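Side-chain contacts in putative glucoamylase (Bacteroides uniformis, PDB 4GL3), which probably hydrolyses glycosidic bonds in the manner of a glucoamylase: residues H42-G47 / A305-K310; A269-Q274 / L413-P418; I281-C286 / P337-E342. All coordinates share one frame; numbering follows the deposited sequence.

How the contacts relate
Along the chain the first segments come in the order 42-47, 269-274, 281-286 and the second ones 305-310, 337-342, 413-418, so that contact 3 falls wholly within the span bridged by contact 2, while contact 1 interleaves with both. Contacts 2 and 3 share helix 271-288, one using its first turn and the other a region nearly three turns farther along; their centres lie 23 Å apart. Contact 1, between two loops, is on the opposite side of the chain's centre from contact 2, with 33 Å between centres, and 23 Å from contact 3. None touches another. Contacts 1 and 2 join an N-terminal and a C-terminal loop to mid-chain; contact 3 joins two mid-chain helices.

Contact 1 of 3, residues H42-G47 / A305-K310; sequences HERSNG and ASDGDK
The backbones of 42-47 and 305-310 stay well apart, R44 and D307 being the nearest pair with their CA atoms 10.4 Å from each other, and these two side chains make the direct contact. They reach out from opposite directions and meet as a two-pronged salt bridge. NH1 of R44 donates to OD2 of D307 over 2.9 Å, and NH2 of R44 donates to OD1 of D307, also over 2.9 Å. Both bonds are nearly straight and both use the syn lone pairs of the carboxylate, whose plane lies 13° from that of the guanidinium, so the two groups form almost one flat unit. A bend in the R44 chain at chi3 (47°) turns the guanidinium end-on to its partner.

Neighbours steady this pairing. The second hydrogen of NH1 of R44 goes to OD1 of N46, 3.0 Å away in the guanidinium plane, which holds the arginine at another edge. A water then closes the circuit, accepting from ND2 of N46 at 3.0 Å and donating to OD2 of D307 at 2.8 Å. That same OD2 is also hydrogen-bonded to S375 OG, and it is therefore gripped by three partners. NH2 of R44 has a further bond to a PEG molecule, probably from the crystallisation liquor.

This is a bidentate, end-on arginine-aspartate salt bridge at the protein surface, joining the loop that precedes strand 51-53 to the loop that follows strand 305-306 of a two-stranded antiparallel sheet.

Contact 2 of 3, residues A269-Q274 / L413-P418; sequences ADYEEQ and LGFTSP
Y271 and F415 meet at a single corner of each ring, CE2 of Y271 lying 3.7 Å from CE2 of F415. Followed outward from CB, the tyrosine leaves the first turn of helix 271-288 with CG anti to the carbonyl carbon (chi1 -72°), which sends its ring toward 413-418. CB and CG make no contact with that segment. CD2 of Y271 is the first atom to come near, 4.1 Å from CE2 of F415, and CE2 of Y271 is the closest. The side chains cross at about a right angle, yet the ring planes are inclined by only 34° and the centroids stand 6.0 Å apart, an oblique aromatic pair. One face of the tyrosine ring carries the methyl group of A269, CB, set off toward the rim. At the far end, OH of Y271 is hydrogen-bonded to D266 OD2, so the buried hydroxyl has a polar partner.

Each residue belongs to a helix boundary. D270 is the N-cap of helix 271-288: its OD1 accepts from N of E273 at 3.2 Å, approached from above the carboxylate plane, and more weakly from N of E272. On the other side, helix 404-412 ends in a Schellman motif in which G414 takes positive phi (89°), and the chain then runs on into F415. The contact therefore packs the start of one helix against the loop leaving another.

Around the pair, Y216 of helix 213-220 touches both aromatic side chains. H197 of helix 197-205 does so as well, its ring meeting that of Y271, while I201 and L264 lie against F415.

Contact 3 of 3, residues I281-C286 / P337-E342; sequences INRAYC and PEYSLE
R283 and Y339 form a cation-pi stack that links two helices, 271-288 and 337-349, at the protein surface. The guanidinium lies flat over one face of the phenol ring, the planes only 5° apart. CZ of R283 sits 3.5 Å from the ring centroid, almost on the ring normal, centred over the face. Its other atoms spread across the ring: NE of R283 is 3.5 Å from CG of Y339, NH1 lies over the CE2 side and NH2 over the CE1 side. The methylene CD of R283 continues the contact, 3.6 Å from CD2 of Y339.

The reach of the arginine comes from its extended chain. CG is anti to the backbone N (chi1 176°) and the next two torsions are anti as well, which carries the guanidinium straight out from its helix. The two side chains cross at about a right angle, and chi4 (-89°) turns the guanidinium across its chain. The CA atoms of R283 and Y339 are 8.6 Å apart.

One turn beyond Y339, E342 joins through water. NH2 of the arginine is 4.8 Å from OE1 of the glutamate, but one water accepts from NE and another from NH2 of R283, and both bond to OE1 of E342. Stack and water bonds probably fix the guanidinium's rotation, and the opposite charge probably favours the pairing. Farther out, E342 OE2 forms a salt bridge with K299 NZ, and W301 packs against R283 while its NE1 bonds to the carbonyl of Y339. The water that accepts from NE of R283, at 2.8 Å, lies in the guanidinium plane.

Contact 1 of 3, residues H42-G47 / A305-K310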
loop_
_atom_site.group_PDB
_atom_site.type_symbol
_atom_site.label_atom_id
_atom_site.label_comp_id
_atom_site.label_asym_id
_atom_site.label_seq_id
_atom_site.Cartn_x
_atom_site.Cartn_y
_atom_site.Cartn_z
ATOM N N HIS A 42 -5.942 13.142 -0.057
ATOM C CA HIS A 42 -4.825 14.002 -0.412
ATOM C C HIS A 42 -3.517 13.190 -0.410
ATOM O O HIS A 42 -3.326 12.271 0.406
ATOM C CB HIS A 42 -4.648 15.141 0.594
ATOM C CG HIS A 42 -5.616 16.256 0.451
ATOM N ND1 HIS A 42 -6.833 16.280 1.101
ATOM C CD2 HIS A 42 -5.524 17.420 -0.222
ATOM C CE1 HIS A 42 -7.462 17.397 0.794
ATOM N NE2 HIS A 42 -6.689 18.106 -0.007
ATOM N N GLU A 43 -2.588 13.560 -1.289
ATOM C CA GLU A 43 -1.284 12.931 -1.303
ATOM C C GLU A 43 -0.558 13.211 0.006
ATOM O O GLU A 43 0.167 12.351 0.517
ATOM C CB GLU A 43 -0.441 13.434 -2.510
ATOM C CG GLU A 43 1.091 13.222 -2.430
ATOM C CD GLU A 43 1.679 11.789 -2.720
ATOM O OE1 GLU A 43 1.070 10.861 -3.417
ATOM O OE2 GLU A 43 2.854 11.612 -2.221
ATOM N N ARG A 44 -0.716 14.429 0.512
ATOM C CA ARG A 44 -0.041 14.847 1.765
ATOM C C ARG A 44 -0.841 15.988 2.435
ATOM O O ARG A 44 -1.677 16.616 1.788
ATOM C CB ARG A 44 1.414 15.298 1.496
ATOM C CG ARG A 44 1.512 16.480 0.522
ATOM C CD ARG A 44 2.926 17.017 0.312
ATOM N NE ARG A 44 3.925 15.978 0.056
ATOM C CZ ARG A 44 4.901 15.594 0.896
ATOM N NH1 ARG A 44 5.039 16.119 2.125
ATOM N NH2 ARG A 44 5.743 14.645 0.499
ATOM N N SER A 45 -0.577 16.240 3.720
ATOM C CA SER A 45 -1.234 17.264 4.468
ATOM C C SER A 45 -0.632 18.639 4.195
ATOM O O SER A 45 -1.213 19.625 4.594
ATOM C CB SER A 45 -1.107 16.957 5.973
ATOM O OG SER A 45 0.273 16.854 6.363
ATOM N N ASN A 46 0.540 18.736 3.581
ATOM C CA ASN A 46 1.169 20.060 3.390
ATOM C C ASN A 46 1.519 20.301 1.896
ATOM O O ASN A 46 2.586 20.791 1.571
ATOM C CB ASN A 46 2.386 20.222 4.324
ATOM C CG ASN A 46 3.504 19.212 4.035
ATOM O OD1 ASN A 46 3.276 18.157 3.416
ATOM N ND2 ASN A 46 4.725 19.518 4.528
ATOM N N GLY A 47 0.588 19.953 0.998
ATOM C CA GLY A 47 0.772 20.075 -0.470
ATOM C C GLY A 47 -0.321 20.937 -1.104
ATOM O O GLY A 47 -0.846 21.881 -0.481
ATOM N N ALA A 305 10.718 4.551 2.298
ATOM C CA ALA A 305 10.531 5.824 1.591
ATOM C C ALA A 305 9.639 6.774 2.384
ATOM O O ALA A 305 8.542 6.387 2.838
ATOM C CB ALA A 305 9.943 5.612 0.168
ATOM N N SER A 306 10.080 8.018 2.498
ATOM C CA SER A 306 9.299 9.029 3.191
ATOM C C SER A 306 9.925 10.409 3.044
ATOM O O SER A 306 11.028 10.540 2.505
ATOM C CB SER A 306 9.251 8.657 4.681
ATOM O OG SER A 306 10.505 8.832 5.303
ATOM N N ASP A 307 9.269 11.422 3.626
ATOM C CA ASP A 307 9.901 12.714 3.831
ATOM C C ASP A 307 11.146 12.549 4.717
ATOM O O ASP A 307 11.313 11.542 5.438
ATOM C CB ASP A 307 8.920 13.717 4.463
ATOM C CG ASP A 307 7.887 14.271 3.474
ATOM O OD1 ASP A 307 7.944 13.980 2.251
ATOM O OD2 ASP A 307 7.011 15.035 3.938
ATOM N N GLY A 308 12.021 13.548 4.639
ATOM C CA GLY A 308 13.276 13.547 5.338
ATOM C C GLY A 308 13.764 14.956 5.571
ATOM O O GLY A 308 13.333 15.883 4.902
ATOM N N ASP A 309 14.675 15.113 6.512
ATOM C CA ASP A 309 15.221 16.426 6.810
ATOM C C ASP A 309 15.920 17.083 5.606
ATOM O O ASP A 309 15.965 18.291 5.536
ATOM C CB ASP A 309 16.148 16.385 8.019
ATOM C CG ASP A 309 17.278 15.347 7.878
ATOM O OD1 ASP A 309 16.992 14.140 7.707
ATOM O OD2 ASP A 309 18.451 15.744 7.977
ATOM N N LYS A 310 16.420 16.302 4.660
ATOM C CA LYS A 310 17.053 16.845 3.463
ATOM C C LYS A 310 16.165 16.674 2.232
ATOM O O LYS A 310 16.578 16.958 1.122
ATOM C CB LYS A 310 18.372 16.105 3.203
ATOM C CG LYS A 310 19.406 16.157 4.337
ATOM C CD LYS A 310 19.886 17.578 4.620
ATOM C CE LYS A 310 21.383 17.601 4.931
ATOM N NZ LYS A 310 21.751 18.682 5.883
HETATM O O HOH W 1 7.140 17.799 4.242
#

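Contact 2 of 3, residues A269-Q274 / L413-P418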
loop_
_atom_site.group_PDB
_atom_site.type_symbol
_atom_site.label_atom_id
_atom_site.label_comp_id
_atom_site.label_asym_id
_atom_site.label_seq_id
_atom_site.Cartn_x
_atom_site.Cartn_y
_atom_site.Cartn_z
ATOM N N ALA A 269 8.826 -18.342 -4.219
ATOM C CA ALA A 269 9.002 -18.066 -2.796
ATOM C C ALA A 269 7.824 -18.476 -1.915
ATOM O O ALA A 269 6.673 -18.667 -2.384
ATOM C CB ALA A 269 9.296 -16.589 -2.563
ATOM N N ASP A 270 8.150 -18.595 -0.631
ATOM C CA ASP A 270 7.169 -18.621 0.460
ATOM C C ASP A 270 7.044 -17.186 0.930
ATOM O O ASP A 270 7.976 -16.624 1.518
ATOM C CB ASP A 270 7.670 -19.546 1.562
ATOM C CG ASP A 270 6.826 -19.505 2.823
ATOM O OD1 ASP A 270 6.058 -18.566 3.058
ATOM O OD2 ASP A 270 6.972 -20.436 3.607
ATOM N N TYR A 271 5.902 -16.580 0.643
ATOM C CA TYR A 271 5.764 -15.140 0.840
ATOM C C TYR A 271 5.671 -14.753 2.296
ATOM O O TYR A 271 6.059 -13.646 2.662
ATOM C CB TYR A 271 4.637 -14.551 0.002
ATOM C CG TYR A 271 5.072 -14.544 -1.448
ATOM C CD1 TYR A 271 5.913 -13.555 -1.933
ATOM C CD2 TYR A 271 4.738 -15.593 -2.309
ATOM C CE1 TYR A 271 6.391 -13.585 -3.242
ATOM C CE2 TYR A 271 5.196 -15.616 -3.625
ATOM C CZ TYR A 271 6.033 -14.614 -4.080
ATOM O OH TYR A 271 6.514 -14.656 -5.379
ATOM N N GLU A 272 5.211 -15.664 3.141
ATOM C CA GLU A 272 5.217 -15.402 4.566
ATOM C C GLU A 272 6.666 -15.274 5.082
ATOM O O GLU A 272 6.974 -14.386 5.890
ATOM C CB GLU A 272 4.495 -16.514 5.327
ATOM C CG GLU A 272 4.298 -16.200 6.803
ATOM C CD GLU A 272 3.388 -17.222 7.507
ATOM O OE1 GLU A 272 2.901 -18.193 6.864
ATOM O OE2 GLU A 272 3.166 -17.041 8.705
ATOM N N GLU A 273 7.525 -16.182 4.644
ATOM C CA GLU A 273 8.949 -16.112 4.943
ATOM C C GLU A 273 9.540 -14.793 4.411
ATOM O O GLU A 273 10.304 -14.136 5.104
ATOM C CB GLU A 273 9.687 -17.296 4.320
ATOM C CG GLU A 273 11.123 -17.433 4.797
ATOM C CD GLU A 273 11.972 -18.455 4.008
ATOM O OE1 GLU A 273 11.504 -19.064 3.003
ATOM O OE2 GLU A 273 13.152 -18.643 4.399
ATOM N N GLN A 274 9.176 -14.398 3.191
ATOM C CA GLN A 274 9.709 -13.177 2.597
ATOM C C GLN A 274 9.408 -11.967 3.499
ATOM O O GLN A 274 10.308 -11.133 3.761
ATOM C CB GLN A 274 9.120 -12.923 1.189
ATOM C CG GLN A 274 9.537 -11.579 0.547
ATOM C CD GLN A 274 11.034 -11.474 0.244
ATOM O OE1 GLN A 274 11.742 -12.492 0.195
ATOM N NE2 GLN A 274 11.521 -10.239 0.010
ATOM N N LEU A 413 -1.368 -18.427 -11.908
ATOM C CA LEU A 413 0.026 -18.146 -11.718
ATOM C C LEU A 413 0.748 -19.217 -10.898
ATOM O O LEU A 413 1.923 -19.091 -10.682
ATOM C CB LEU A 413 0.234 -16.762 -11.112
ATOM C CG LEU A 413 -0.204 -15.593 -11.975
ATOM C CD1 LEU A 413 0.104 -14.278 -11.277
ATOM C CD2 LEU A 413 0.397 -15.693 -13.377
ATOM N N GLY A 414 0.055 -20.282 -10.489
ATOM C CA GLY A 414 0.686 -21.388 -9.820
ATOM C C GLY A 414 0.752 -21.243 -8.315
ATOM O O GLY A 414 1.481 -21.967 -7.671
ATOM N N PHE A 415 -0.012 -20.348 -7.721
ATOM C CA PHE A 415 0.080 -20.182 -6.251
ATOM C C PHE A 415 -0.671 -21.273 -5.511
ATOM O O PHE A 415 -1.639 -21.797 -6.034
ATOM C CB PHE A 415 -0.529 -18.885 -5.783
ATOM C CG PHE A 415 0.322 -17.690 -6.016
ATOM C CD1 PHE A 415 0.365 -17.090 -7.266
ATOM C CD2 PHE A 415 1.088 -17.175 -5.003
ATOM C CE1 PHE A 415 1.132 -15.954 -7.473
ATOM C CE2 PHE A 415 1.870 -16.075 -5.202
ATOM C CZ PHE A 415 1.883 -15.447 -6.447
ATOM N N THR A 416 -0.197 -21.610 -4.303
ATOM C CA THR A 416 -0.986 -22.344 -3.301
ATOM C C THR A 416 -1.195 -21.381 -2.102
ATOM O O THR A 416 -0.406 -20.428 -1.870
ATOM C CB THR A 416 -0.287 -23.623 -2.824
ATOM O OG1 THR A 416 1.008 -23.251 -2.357
ATOM C CG2 THR A 416 -0.145 -24.692 -3.960
ATOM N N SER A 417 -2.291 -21.590 -1.377
ATOM C CA SER A 417 -2.672 -20.716 -0.238
ATOM C C SER A 417 -3.746 -21.465 0.568
ATOM O O SER A 417 -4.503 -22.257 -0.002
ATOM C CB SER A 417 -3.228 -19.376 -0.760
ATOM O OG SER A 417 -3.829 -18.590 0.270
ATOM N N PRO A 418 -3.832 -21.216 1.875
ATOM C CA PRO A 418 -4.960 -21.806 2.602
ATOM C C PRO A 418 -6.326 -21.321 2.106
ATOM O O PRO A 418 -7.317 -21.979 2.361
ATOM C CB PRO A 418 -4.743 -21.371 4.053
ATOM C CG PRO A 418 -3.717 -20.297 4.029
ATOM C CD PRO A 418 -2.943 -20.424 2.741
#

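Contact 3 of 3, residues I281-C286 / P337-E342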
loop_
_atom_site.group_PDB
_atom_site.type_symbol
_atom_site.label_atom_id
_atom_site.label_comp_id
_atom_site.label_asym_id
_atom_site.label_seq_id
_atom_site.Cartn_x
_atom_site.Cartn_y
_atom_site.Cartn_z
ATOM N N ILE A 281 15.323 -8.317 8.962
ATOM C CA ILE A 281 16.566 -7.764 8.425
ATOM C C ILE A 281 16.623 -6.218 8.534
ATOM O O ILE A 281 17.641 -5.664 8.938
ATOM C CB ILE A 281 16.781 -8.251 6.983
ATOM C CG1 ILE A 281 17.131 -9.755 6.996
ATOM C CG2 ILE A 281 17.852 -7.416 6.274
ATOM C CD1 ILE A 281 16.924 -10.429 5.621
ATOM N N ASN A 282 15.534 -5.541 8.176
ATOM C CA ASN A 282 15.430 -4.072 8.290
ATOM C C ASN A 282 15.642 -3.642 9.753
ATOM O O ASN A 282 16.462 -2.757 10.079
ATOM C CB ASN A 282 14.058 -3.658 7.713
ATOM C CG ASN A 282 13.937 -2.180 7.442
ATOM O OD1 ASN A 282 13.709 -1.395 8.375
ATOM N ND2 ASN A 282 14.035 -1.782 6.148
ATOM N N ARG A 283 14.972 -4.351 10.657
ATOM C CA ARG A 283 15.183 -4.146 12.078
ATOM C C ARG A 283 16.612 -4.432 12.516
ATOM O O ARG A 283 17.186 -3.656 13.279
ATOM C CB ARG A 283 14.201 -4.985 12.903
ATOM C CG ARG A 283 14.424 -4.887 14.395
ATOM C CD ARG A 283 13.434 -5.761 15.158
ATOM N NE ARG A 283 13.651 -5.764 16.604
ATOM C CZ ARG A 283 14.458 -6.614 17.235
ATOM N NH1 ARG A 283 15.140 -7.517 16.554
ATOM N NH2 ARG A 283 14.582 -6.574 18.546
ATOM N N ALA A 284 17.185 -5.558 12.078
ATOM C CA ALA A 284 18.559 -5.912 12.470
ATOM C C ALA A 284 19.542 -4.848 11.980
ATOM O O ALA A 284 20.493 -4.505 12.700
ATOM C CB ALA A 284 18.983 -7.315 11.975
ATOM N N TYR A 285 19.315 -4.317 10.772
ATOM C CA TYR A 285 20.161 -3.242 10.270
ATOM C C TYR A 285 20.131 -2.061 11.261
ATOM O O TYR A 285 21.184 -1.500 11.619
ATOM C CB TYR A 285 19.787 -2.778 8.855
ATOM C CG TYR A 285 20.555 -1.540 8.450
ATOM C CD1 TYR A 285 21.807 -1.634 7.887
ATOM C CD2 TYR A 285 20.063 -0.286 8.726
ATOM C CE1 TYR A 285 22.530 -0.506 7.533
ATOM C CE2 TYR A 285 20.778 0.846 8.415
ATOM C CZ TYR A 285 22.007 0.735 7.809
ATOM O OH TYR A 285 22.721 1.864 7.518
ATOM N N CYS A 286 18.940 -1.718 11.728
ATOM C CA CYS A 286 18.797 -0.567 12.602
ATOM C C CYS A 286 19.468 -0.789 13.926
ATOM O O CYS A 286 20.091 0.141 14.491
ATOM C CB CYS A 286 17.318 -0.201 12.744
ATOM S SG CYS A 286 16.582 0.443 11.190
ATOM N N PRO A 337 5.017 -8.958 15.384
ATOM C CA PRO A 337 4.129 -8.093 16.194
ATOM C C PRO A 337 4.749 -7.493 17.460
ATOM O O PRO A 337 4.535 -6.307 17.766
ATOM C CB PRO A 337 2.905 -8.980 16.493
ATOM C CG PRO A 337 3.256 -10.364 16.064
ATOM C CD PRO A 337 4.443 -10.295 15.135
ATOM N N GLU A 338 5.532 -8.279 18.182
ATOM C CA GLU A 338 6.136 -7.796 19.429
ATOM C C GLU A 338 7.110 -6.652 19.151
ATOM O O GLU A 338 7.165 -5.661 19.905
ATOM C CB GLU A 338 6.867 -8.931 20.169
ATOM C CG GLU A 338 5.967 -10.084 20.616
ATOM C CD GLU A 338 5.648 -11.155 19.538
ATOM O OE1 GLU A 338 6.080 -11.080 18.338
ATOM O OE2 GLU A 338 4.923 -12.105 19.912
ATOM N N TYR A 339 7.875 -6.779 18.065
ATOM C CA TYR A 339 8.849 -5.759 17.740
ATOM C C TYR A 339 8.165 -4.499 17.217
ATOM O O TYR A 339 8.607 -3.392 17.524
ATOM C CB TYR A 339 9.882 -6.306 16.754
ATOM C CG TYR A 339 10.715 -7.484 17.282
ATOM C CD1 TYR A 339 10.976 -7.652 18.643
ATOM C CD2 TYR A 339 11.301 -8.370 16.393
ATOM C CE1 TYR A 339 11.757 -8.719 19.088
ATOM C CE2 TYR A 339 12.083 -9.420 16.819
ATOM C CZ TYR A 339 12.305 -9.587 18.154
ATOM O OH TYR A 339 13.084 -10.625 18.511
ATOM N N SER A 340 7.073 -4.658 16.469
ATOM C CA SER A 340 6.330 -3.516 15.976
ATOM C C SER A 340 5.601 -2.824 17.108
ATOM O O SER A 340 5.595 -1.600 17.153
ATOM C CB SER A 340 5.353 -3.905 14.878
ATOM O OG SER A 340 6.057 -4.431 13.743
ATOM N N LEU A 341 4.991 -3.585 18.021
ATOM C CA LEU A 341 4.373 -2.977 19.194
ATOM C C LEU A 341 5.382 -2.213 20.083
ATOM O O LEU A 341 5.026 -1.211 20.713
ATOM C CB LEU A 341 3.558 -4.018 20.005
ATOM C CG LEU A 341 2.235 -4.400 19.324
ATOM C CD1 LEU A 341 1.698 -5.741 19.825
ATOM C CD2 LEU A 341 1.210 -3.288 19.502
ATOM N N GLU A 342 6.621 -2.692 20.150
ATOM C CA GLU A 342 7.676 -2.039 20.937
ATOM C C GLU A 342 7.990 -0.634 20.330
ATOM O O GLU A 342 8.108 0.373 21.048
ATOM C CB GLU A 342 8.927 -2.925 20.939
ATOM C CG GLU A 342 10.074 -2.465 21.803
ATOM C CD GLU A 342 11.128 -3.556 22.009
ATOM O OE1 GLU A 342 11.151 -4.566 21.254
ATOM O OE2 GLU A 342 11.936 -3.417 22.947
HETATM O O HOH W 2 12.136 -4.333 18.496
HETATM O O HOH W 3 13.359 -5.903 21.174
#